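Local coordinates for protein aspartate aminotransferase (Thermotoga maritima, PDB 1O4S) that catalyses the reversible, pyridoxal 5'-phosphate-dependent transfer of an amino group from L-aspartate to 2-oxoglutarate, giving oxaloacetate and L-glutamate, at residues 344-350 with 381-385; 95-99 with 229-235. All coordinates share one frame; numbering follows the deposited sequence.

Contact 1: 344-350 with 381-385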
ATOM      1  N   LEU B 344     -13.329  32.180  -8.669  1.00 33.78           N
ATOM      2  CA  LEU B 344     -12.154  32.375  -9.498  1.00 33.53           C
ATOM      3  C   LEU B 344     -12.139  31.287 -10.564  1.00 33.34           C
ATOM      4  O   LEU B 344     -11.848  31.554 -11.727  1.00 33.58           O
ATOM      5  CB  LEU B 344     -10.881  32.330  -8.649  1.00 33.31           C
ATOM      6  CG  LEU B 344      -9.550  32.522  -9.380  1.00 33.08           C
ATOM      7  CD1 LEU B 344      -9.320  33.959  -9.741  1.00 31.81           C
ATOM      8  CD2 LEU B 344      -8.427  32.034  -8.517  1.00 33.01           C
ATOM      9  N   LEU B 345     -12.467  30.064 -10.178  1.00 32.97           N
ATOM     10  CA  LEU B 345     -12.601  29.001 -11.156  1.00 33.00           C
ATOM     11  C   LEU B 345     -13.687  29.283 -12.183  1.00 33.04           C
ATOM     12  O   LEU B 345     -13.440  29.189 -13.371  1.00 32.29           O
ATOM     13  CB  LEU B 345     -12.856  27.661 -10.490  1.00 33.10           C
ATOM     14  CG  LEU B 345     -12.950  26.465 -11.451  1.00 34.11           C
ATOM     15  CD1 LEU B 345     -11.647  26.261 -12.275  1.00 34.40           C
ATOM     16  CD2 LEU B 345     -13.292  25.206 -10.686  1.00 35.30           C
ATOM     17  N   GLU B 346     -14.892  29.640 -11.740  1.00 34.08           N
ATOM     18  CA  GLU B 346     -16.008  29.774 -12.668  1.00 34.44           C
ATOM     19  C   GLU B 346     -15.843  31.026 -13.549  1.00 33.91           C
ATOM     20  O   GLU B 346     -16.207  30.991 -14.708  1.00 33.72           O
ATOM     21  CB  GLU B 346     -17.366  29.705 -11.937  1.00 34.93           C
ATOM     22  CG  GLU B 346     -17.886  31.022 -11.348  1.00 38.98           C
ATOM     23  CD  GLU B 346     -18.977  30.889 -10.234  1.00 43.37           C
ATOM     24  OE1 GLU B 346     -19.402  31.955  -9.701  1.00 43.86           O
ATOM     25  OE2 GLU B 346     -19.401  29.749  -9.868  1.00 46.06           O
ATOM     26  N   GLU B 347     -15.238  32.091 -13.027  1.00 33.46           N
ATOM     27  CA  GLU B 347     -15.175  33.372 -13.742  1.00 34.48           C
ATOM     28  C   GLU B 347     -13.870  33.525 -14.558  1.00 33.80           C
ATOM     29  O   GLU B 347     -13.884  34.046 -15.674  1.00 32.87           O
ATOM     30  CB  GLU B 347     -15.350  34.563 -12.765  1.00 34.62           C
ATOM     31  CG  GLU B 347     -16.684  34.561 -11.994  1.00 38.69           C
ATOM     32  CD  GLU B 347     -16.836  35.692 -10.956  1.00 43.45           C
ATOM     33  OE1 GLU B 347     -16.107  36.714 -11.053  1.00 44.99           O
ATOM     34  OE2 GLU B 347     -17.707  35.573 -10.038  1.00 46.40           O
ATOM     35  N   LYS B 348     -12.757  33.089 -13.967  1.00 33.19           N
ATOM     36  CA  LYS B 348     -11.419  33.279 -14.537  1.00 33.33           C
ATOM     37  C   LYS B 348     -10.774  31.979 -15.000  1.00 33.15           C
ATOM     38  O   LYS B 348      -9.737  32.023 -15.645  1.00 33.23           O
ATOM     39  CB  LYS B 348     -10.472  33.964 -13.527  1.00 33.27           C
ATOM     40  CG  LYS B 348     -10.804  35.425 -13.172  1.00 33.15           C
ATOM     41  CD  LYS B 348     -10.969  36.326 -14.394  1.00 32.44           C
ATOM     42  CE  LYS B 348     -11.285  37.731 -13.977  1.00 33.13           C
ATOM     43  NZ  LYS B 348     -11.270  38.650 -15.135  1.00 32.66           N
ATOM     44  N   LYS B 349     -11.404  30.842 -14.692  1.00 32.47           N
ATOM     45  CA  LYS B 349     -10.898  29.514 -15.041  1.00 32.45           C
ATOM     46  C   LYS B 349      -9.453  29.333 -14.554  1.00 32.19           C
ATOM     47  O   LYS B 349      -8.589  28.780 -15.274  1.00 32.46           O
ATOM     48  CB  LYS B 349     -11.049  29.204 -16.538  1.00 32.37           C
ATOM     49  CG  LYS B 349     -12.203  29.919 -17.258  1.00 34.00           C
ATOM     50  CD  LYS B 349     -13.556  29.321 -16.991  1.00 34.06           C
ATOM     51  CE  LYS B 349     -14.625  29.983 -17.860  1.00 34.55           C
ATOM     52  NZ  LYS B 349     -15.220  31.232 -17.283  1.00 34.99           N
ATOM     53  N   VAL B 350      -9.218  29.797 -13.322  1.00 31.28           N
ATOM     54  CA  VAL B 350      -8.024  29.460 -12.552  1.00 30.93           C
ATOM     55  C   VAL B 350      -8.421  28.659 -11.328  1.00 30.63           C
ATOM     56  O   VAL B 350      -9.303  29.063 -10.555  1.00 29.87           O
ATOM     57  CB  VAL B 350      -7.233  30.713 -12.093  1.00 31.11           C
ATOM     58  CG1 VAL B 350      -5.964  30.291 -11.333  1.00 31.02           C
ATOM     59  CG2 VAL B 350      -6.908  31.600 -13.282  1.00 30.66           C
ATOM     60  N   ARG B 381      -5.035  37.016 -14.464  1.00 33.98           N
ATOM     61  CA  ARG B 381      -6.470  36.798 -14.247  1.00 34.61           C
ATOM     62  C   ARG B 381      -6.829  37.008 -12.790  1.00 35.18           C
ATOM     63  O   ARG B 381      -7.865  37.588 -12.480  1.00 34.08           O
ATOM     64  CB  ARG B 381      -6.878  35.387 -14.645  1.00 34.86           C
ATOM     65  CG  ARG B 381      -6.752  35.056 -16.120  1.00 34.33           C
ATOM     66  CD  ARG B 381      -6.842  33.570 -16.317  1.00 36.66           C
ATOM     67  NE  ARG B 381      -6.766  33.141 -17.709  1.00 36.91           N
ATOM     68  CZ  ARG B 381      -7.157  31.947 -18.137  1.00 35.28           C
ATOM     69  NH1 ARG B 381      -7.708  31.070 -17.298  1.00 34.09           N
ATOM     70  NH2 ARG B 381      -7.021  31.637 -19.415  1.00 35.87           N
ATOM     71  N   ILE B 382      -5.951  36.532 -11.907  1.00 36.35           N
ATOM     72  CA  ILE B 382      -6.109  36.718 -10.477  1.00 37.48           C
ATOM     73  C   ILE B 382      -6.125  38.195 -10.113  1.00 38.76           C
ATOM     74  O   ILE B 382      -6.899  38.581  -9.266  1.00 38.49           O
ATOM     75  CB  ILE B 382      -5.027  35.928  -9.691  1.00 37.52           C
ATOM     76  CG1 ILE B 382      -5.303  34.423  -9.794  1.00 36.53           C
ATOM     77  CG2 ILE B 382      -4.988  36.348  -8.190  1.00 38.18           C
ATOM     78  CD1 ILE B 382      -4.229  33.565  -9.193  1.00 36.86           C
ATOM     79  N   GLU B 383      -5.296  39.006 -10.781  1.00 40.91           N
ATOM     80  CA  GLU B 383      -5.158  40.446 -10.504  1.00 42.46           C
ATOM     81  C   GLU B 383      -6.426  41.197 -10.930  1.00 44.35           C
ATOM     82  O   GLU B 383      -6.927  42.080 -10.215  1.00 43.30           O
ATOM     83  CB  GLU B 383      -3.906  41.012 -11.204  1.00 42.51           C
ATOM     84  CG  GLU B 383      -3.601  42.488 -10.931  1.00 42.97           C
ATOM     85  CD  GLU B 383      -2.284  42.991 -11.548  1.00 44.74           C
ATOM     86  OE1 GLU B 383      -1.531  42.212 -12.174  1.00 44.85           O
ATOM     87  OE2 GLU B 383      -1.982  44.195 -11.399  1.00 46.15           O
ATOM     88  N   ASP B 384      -6.944  40.815 -12.092  1.00 47.02           N
ATOM     89  CA  ASP B 384      -8.240  41.290 -12.574  1.00 49.31           C
ATOM     90  C   ASP B 384      -9.404  40.938 -11.633  1.00 50.96           C
ATOM     91  O   ASP B 384     -10.336  41.738 -11.430  1.00 52.04           O
ATOM     92  CB  ASP B 384      -8.517  40.714 -13.964  1.00 49.49           C
ATOM     93  CG  ASP B 384      -7.754  41.452 -15.072  1.00 51.67           C
ATOM     94  OD1 ASP B 384      -6.947  42.376 -14.763  1.00 53.82           O
ATOM     95  OD2 ASP B 384      -7.915  41.178 -16.288  1.00 54.98           O
ATOM     96  N   PHE B 385      -9.346  39.736 -11.073  1.00 52.43           N
ATOM     97  CA  PHE B 385     -10.383  39.223 -10.203  1.00 53.40           C
ATOM     98  C   PHE B 385     -10.337  39.976  -8.863  1.00 55.46           C
ATOM     99  O   PHE B 385     -11.387  40.333  -8.294  1.00 55.79           O
ATOM    100  CB  PHE B 385     -10.162  37.720 -10.020  1.00 53.53           C
ATOM    101  CG  PHE B 385     -11.125  37.062  -9.091  1.00 51.31           C
ATOM    102  CD1 PHE B 385     -12.375  36.675  -9.537  1.00 49.24           C
ATOM    103  CD2 PHE B 385     -10.764  36.801  -7.781  1.00 49.63           C
ATOM    104  CE1 PHE B 385     -13.261  36.038  -8.688  1.00 48.52           C
ATOM    105  CE2 PHE B 385     -11.646  36.175  -6.928  1.00 49.55           C
ATOM    106  CZ  PHE B 385     -12.905  35.794  -7.385  1.00 48.38           C
TER
HETATM  107  O   HOH W   1      -8.859  38.515 -16.600  1.00 46.95           O
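Leu344 and Phe385 form the apolar centre: CD1 of Leu344 sits over one face of the Phe385 ring, displaced toward its rim, 3.6 Å from CG of Phe385 in a CH-pi contact. That branch is reached because CG of Leu344 stands anti to the backbone N (chi1 -180°), and the same methyl also meets CG1 of Ile382 at 4.0 Å. Phe340, one turn earlier on the helix of Leu344, adds an edge-to-face ring contact to Phe385. Beside it, Val350 continues the apolar layer, its CG2 lying 3.6 Å from CD of Arg381 and its CG1 facing CD1 of Ile382. The two helices, 337-348 and 372-386, run nearly perpendicular here, with segment axes 10.8 Å apart at a crossing angle of 102°; between them in sequence come strands 350-354 and 363-367, neighbours in the mixed sheet of the small domain of this fold-type I aminotransferase. Lys349, the first residue past the helix, takes a positive phi and turns the chain into strand 350-354. At this turn the extended Arg381 side chain brings NH1 to within 2.8 Å of the Lys348 carbonyl O, a weak, bent bond; the guanidinium is held more firmly by a salt bridge to Glu377, and NH1 also bonds the Asp42 carbonyl. Further out, the aliphatic part of Lys348 passes CB of Phe385, and its NZ, 4.4 Å from OD2 of Asp384, reaches that carboxylate through a water, 2.8 Å from Lys348 NZ, which accepts from the amine and donates to the carboxylate.

Contact 2: 95-99 with 229-235; sequences YKKDI and LDVSEGF
The Tyr95 ring has CB of Leu229 over one face, 3.7 Å from CG of Tyr95 and offset toward the rim, a CH-pi contact in which the two side chains cross at about a right angle. At the ring's edge, in its plane, lies OD2 of Asp230, 3.3 Å from CD2 of Tyr95, with the carboxylate turned 72° from the ring; this places a probably negative oxygen against the ring's electropositive C-H rim, while OD1 of Asp230 accepts from the backbone N of Ser227. The second ring, Phe235, is met obliquely by Ile99, whose CD1 approaches CZ of Phe235 at 3.9 Å, and by CD of Lys97. Replacing Tyr95 by an alanine would probably open a gap beside Leu229 and leave OD2 of Asp230 without its aromatic edge.

Lys97 runs between Leu229 and Phe235. Its chain is extended as far as CE and then bends (chi4 -81°), which carries NZ to the Ser232 carbonyl O at 2.8 Å. The amine approaches that oxygen from above the carbonyl plane, 62° out of it, and makes a further, weak bond to OG of Ser232 at 3.3 Å. CE of Lys97 meanwhile lies 3.0 Å from O of Leu229, so the end of the lysine faces two carbonyl oxygens and a hydroxyl.

Lys96 closes helix 81-95 with a Schellman motif, and the chain then runs through Lys97 and Ile99 toward strand 104-107. Ile99 packs back on Ala88 and Ile91 of that helix. Away from the annotated sites, Leu229 and Phe235 rest on Tyr240 of strand 238-243, in the seven-stranded mixed sheet at the core of the large, cofactor-binding domain of fold-type I enzymes, while Asp230 touches Arg193 at the start of helix 193-206.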
ATOM      1  N   TYR B  95      24.241  13.849   6.144  1.00 37.95           N
ATOM      2  CA  TYR B  95      24.036  14.302   7.518  1.00 37.60           C
ATOM      3  C   TYR B  95      25.075  13.769   8.494  1.00 37.62           C
ATOM      4  O   TYR B  95      24.903  13.855   9.704  1.00 37.35           O
ATOM      5  CB  TYR B  95      22.619  13.944   7.959  1.00 36.69           C
ATOM      6  CG  TYR B  95      21.596  14.712   7.172  1.00 34.73           C
ATOM      7  CD1 TYR B  95      20.719  14.049   6.298  1.00 33.25           C
ATOM      8  CD2 TYR B  95      21.516  16.108   7.255  1.00 32.21           C
ATOM      9  CE1 TYR B  95      19.772  14.736   5.542  1.00 31.01           C
ATOM     10  CE2 TYR B  95      20.566  16.819   6.466  1.00 33.08           C
ATOM     11  CZ  TYR B  95      19.691  16.106   5.631  1.00 32.05           C
ATOM     12  OH  TYR B  95      18.761  16.731   4.855  1.00 31.63           O
ATOM     13  N   LYS B  96      26.152  13.231   7.945  1.00 38.26           N
ATOM     14  CA  LYS B  96      27.241  12.634   8.715  1.00 39.21           C
ATOM     15  C   LYS B  96      26.742  11.746   9.870  1.00 39.48           C
ATOM     16  O   LYS B  96      26.986  12.011  11.047  1.00 40.14           O
ATOM     17  CB  LYS B  96      28.256  13.697   9.181  0.50 39.35           C
ATOM     18  CG  LYS B  96      29.349  14.026   8.141  0.50 40.09           C
ATOM     19  CD  LYS B  96      30.158  12.792   7.665  0.50 40.69           C
ATOM     20  CE  LYS B  96      31.039  12.201   8.767  0.50 40.42           C
ATOM     21  NZ  LYS B  96      32.180  13.096   9.099  0.50 40.36           N
ATOM     22  N   LYS B  97      26.035  10.690   9.475  1.00 39.83           N
ATOM     23  CA  LYS B  97      25.503   9.639  10.348  1.00 39.93           C
ATOM     24  C   LYS B  97      25.855   8.258   9.772  1.00 39.72           C
ATOM     25  O   LYS B  97      26.024   8.099   8.557  1.00 39.93           O
ATOM     26  CB  LYS B  97      23.983   9.759  10.448  1.00 40.32           C
ATOM     27  CG  LYS B  97      23.520  11.129  10.908  1.00 41.69           C
ATOM     28  CD  LYS B  97      22.056  11.152  11.292  1.00 44.05           C
ATOM     29  CE  LYS B  97      21.654  12.541  11.742  1.00 44.42           C
ATOM     30  NZ  LYS B  97      22.030  12.815  13.129  1.00 45.32           N
ATOM     31  N   ASP B  98      25.984   7.275  10.653  1.00 39.08           N
ATOM     32  CA  ASP B  98      26.216   5.894  10.276  1.00 38.92           C
ATOM     33  C   ASP B  98      24.824   5.267  10.271  1.00 37.60           C
ATOM     34  O   ASP B  98      24.300   4.864  11.305  1.00 37.26           O
ATOM     35  CB  ASP B  98      27.150   5.221  11.311  1.00 39.78           C
ATOM     36  CG  ASP B  98      27.851   3.963  10.778  1.00 42.46           C
ATOM     37  OD1 ASP B  98      27.374   3.366   9.785  1.00 47.49           O
ATOM     38  OD2 ASP B  98      28.900   3.498  11.300  1.00 46.55           O
ATOM     39  N   ILE B  99      24.192   5.262   9.110  1.00 36.65           N
ATOM     40  CA  ILE B  99      22.907   4.606   8.936  1.00 35.76           C
ATOM     41  C   ILE B  99      23.104   3.191   8.341  1.00 35.65           C
ATOM     42  O   ILE B  99      23.692   3.017   7.276  1.00 35.60           O
ATOM     43  CB  ILE B  99      21.997   5.471   8.074  1.00 35.52           C
ATOM     44  CG1 ILE B  99      22.031   6.913   8.587  1.00 35.82           C
ATOM     45  CG2 ILE B  99      20.566   4.943   8.090  1.00 36.61           C
ATOM     46  CD1 ILE B  99      21.011   7.837   7.933  1.00 36.60           C
ATOM     47  N   LEU B 229      17.578  15.710  10.947  1.00 30.90           N
ATOM     48  CA  LEU B 229      18.869  15.012  10.967  1.00 31.84           C
ATOM     49  C   LEU B 229      20.117  15.944  11.090  1.00 32.30           C
ATOM     50  O   LEU B 229      21.223  15.456  11.342  1.00 32.02           O
ATOM     51  CB  LEU B 229      18.991  14.119   9.740  1.00 32.25           C
ATOM     52  CG  LEU B 229      17.860  13.084   9.568  1.00 31.67           C
ATOM     53  CD1 LEU B 229      18.210  12.159   8.414  1.00 34.09           C
ATOM     54  CD2 LEU B 229      17.579  12.267  10.808  1.00 32.22           C
ATOM     55  N   ASP B 230      19.928  17.253  10.900  1.00 32.72           N
ATOM     56  CA  ASP B 230      20.941  18.273  11.250  1.00 33.99           C
ATOM     57  C   ASP B 230      21.089  18.527  12.765  1.00 34.59           C
ATOM     58  O   ASP B 230      22.167  18.897  13.237  1.00 33.95           O
ATOM     59  CB  ASP B 230      20.619  19.606  10.554  1.00 34.35           C
ATOM     60  CG  ASP B 230      20.972  19.603   9.045  1.00 35.21           C
ATOM     61  OD1 ASP B 230      20.197  20.175   8.254  1.00 36.77           O
ATOM     62  OD2 ASP B 230      22.005  19.078   8.579  1.00 35.66           O
ATOM     63  N   VAL B 231      20.001  18.324  13.508  1.00 35.67           N
ATOM     64  CA  VAL B 231      19.941  18.638  14.945  1.00 36.96           C
ATOM     65  C   VAL B 231      19.790  17.415  15.877  1.00 37.76           C
ATOM     66  O   VAL B 231      19.743  17.554  17.094  1.00 37.74           O
ATOM     67  CB  VAL B 231      18.804  19.645  15.238  1.00 37.02           C
ATOM     68  CG1 VAL B 231      19.084  20.978  14.531  1.00 38.18           C
ATOM     69  CG2 VAL B 231      17.442  19.097  14.828  1.00 37.20           C
ATOM     70  N   SER B 232      19.714  16.224  15.301  1.00 39.34           N
ATOM     71  CA  SER B 232      19.584  15.011  16.084  1.00 40.21           C
ATOM     72  C   SER B 232      20.937  14.333  16.077  1.00 41.09           C
ATOM     73  O   SER B 232      21.771  14.618  15.225  1.00 40.83           O
ATOM     74  CB  SER B 232      18.525  14.086  15.472  1.00 40.45           C
ATOM     75  OG  SER B 232      19.027  13.348  14.360  1.00 41.20           O
ATOM     76  N   GLU B 233      21.168  13.496  17.078  1.00 42.25           N
ATOM     77  CA  GLU B 233      22.161  12.426  17.000  1.00 43.56           C
ATOM     78  C   GLU B 233      21.323  11.168  17.199  1.00 43.41           C
ATOM     79  O   GLU B 233      20.518  11.086  18.164  1.00 44.88           O
ATOM     80  CB  GLU B 233      23.205  12.490  18.126  1.00 44.01           C
ATOM     81  CG  GLU B 233      24.153  13.690  18.127  1.00 46.89           C
ATOM     82  CD  GLU B 233      24.772  13.944  19.502  1.00 51.01           C
ATOM     83  OE1 GLU B 233      24.563  13.120  20.439  1.00 52.41           O
ATOM     84  OE2 GLU B 233      25.468  14.982  19.657  1.00 53.52           O
ATOM     85  N   GLY B 234      21.497  10.189  16.325  1.00 42.25           N
ATOM     86  CA  GLY B 234      20.789   8.933  16.486  1.00 41.26           C
ATOM     87  C   GLY B 234      19.299   9.011  16.202  1.00 40.02           C
ATOM     88  O   GLY B 234      18.712  10.083  16.012  1.00 40.20           O
ATOM     89  N   PHE B 235      18.676   7.846  16.186  1.00 38.51           N
ATOM     90  CA  PHE B 235      17.299   7.747  15.735  1.00 37.67           C
ATOM     91  C   PHE B 235      16.372   7.230  16.831  1.00 37.33           C
ATOM     92  O   PHE B 235      15.256   6.801  16.535  1.00 36.77           O
ATOM     93  CB  PHE B 235      17.230   6.843  14.490  1.00 37.22           C
ATOM     94  CG  PHE B 235      17.706   7.497  13.223  1.00 36.69           C
ATOM     95  CD1 PHE B 235      19.016   7.353  12.795  1.00 38.36           C
ATOM     96  CD2 PHE B 235      16.837   8.237  12.441  1.00 35.74           C
ATOM     97  CE1 PHE B 235      19.455   7.969  11.605  1.00 37.74           C
ATOM     98  CE2 PHE B 235      17.248   8.829  11.277  1.00 36.11           C
ATOM     99  CZ  PHE B 235      18.566   8.695  10.847  1.00 36.52           C
TER

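From the N terminus, several helices pass before the chain completes helix 81-95 and enters the loop that forms one half of contact 2. Its other half arrives 130 residues later, closing a long loop that includes strands 127-132, 148-153, 175-180 and 209-213 of the large sheet. Only afterwards does contact 1 open, at the end of helix 337-348, to be closed by helix 372-386 after a short excursion through strands 350-354 and 363-367. The two loops follow in series, neither nesting nor crossing. Contact 2 ties a helix exit to the approach to strand 238-243; contact 1 joins two helices near the C terminus. Their centres lie about 46 Å apart, on opposite sides of the chain's centre.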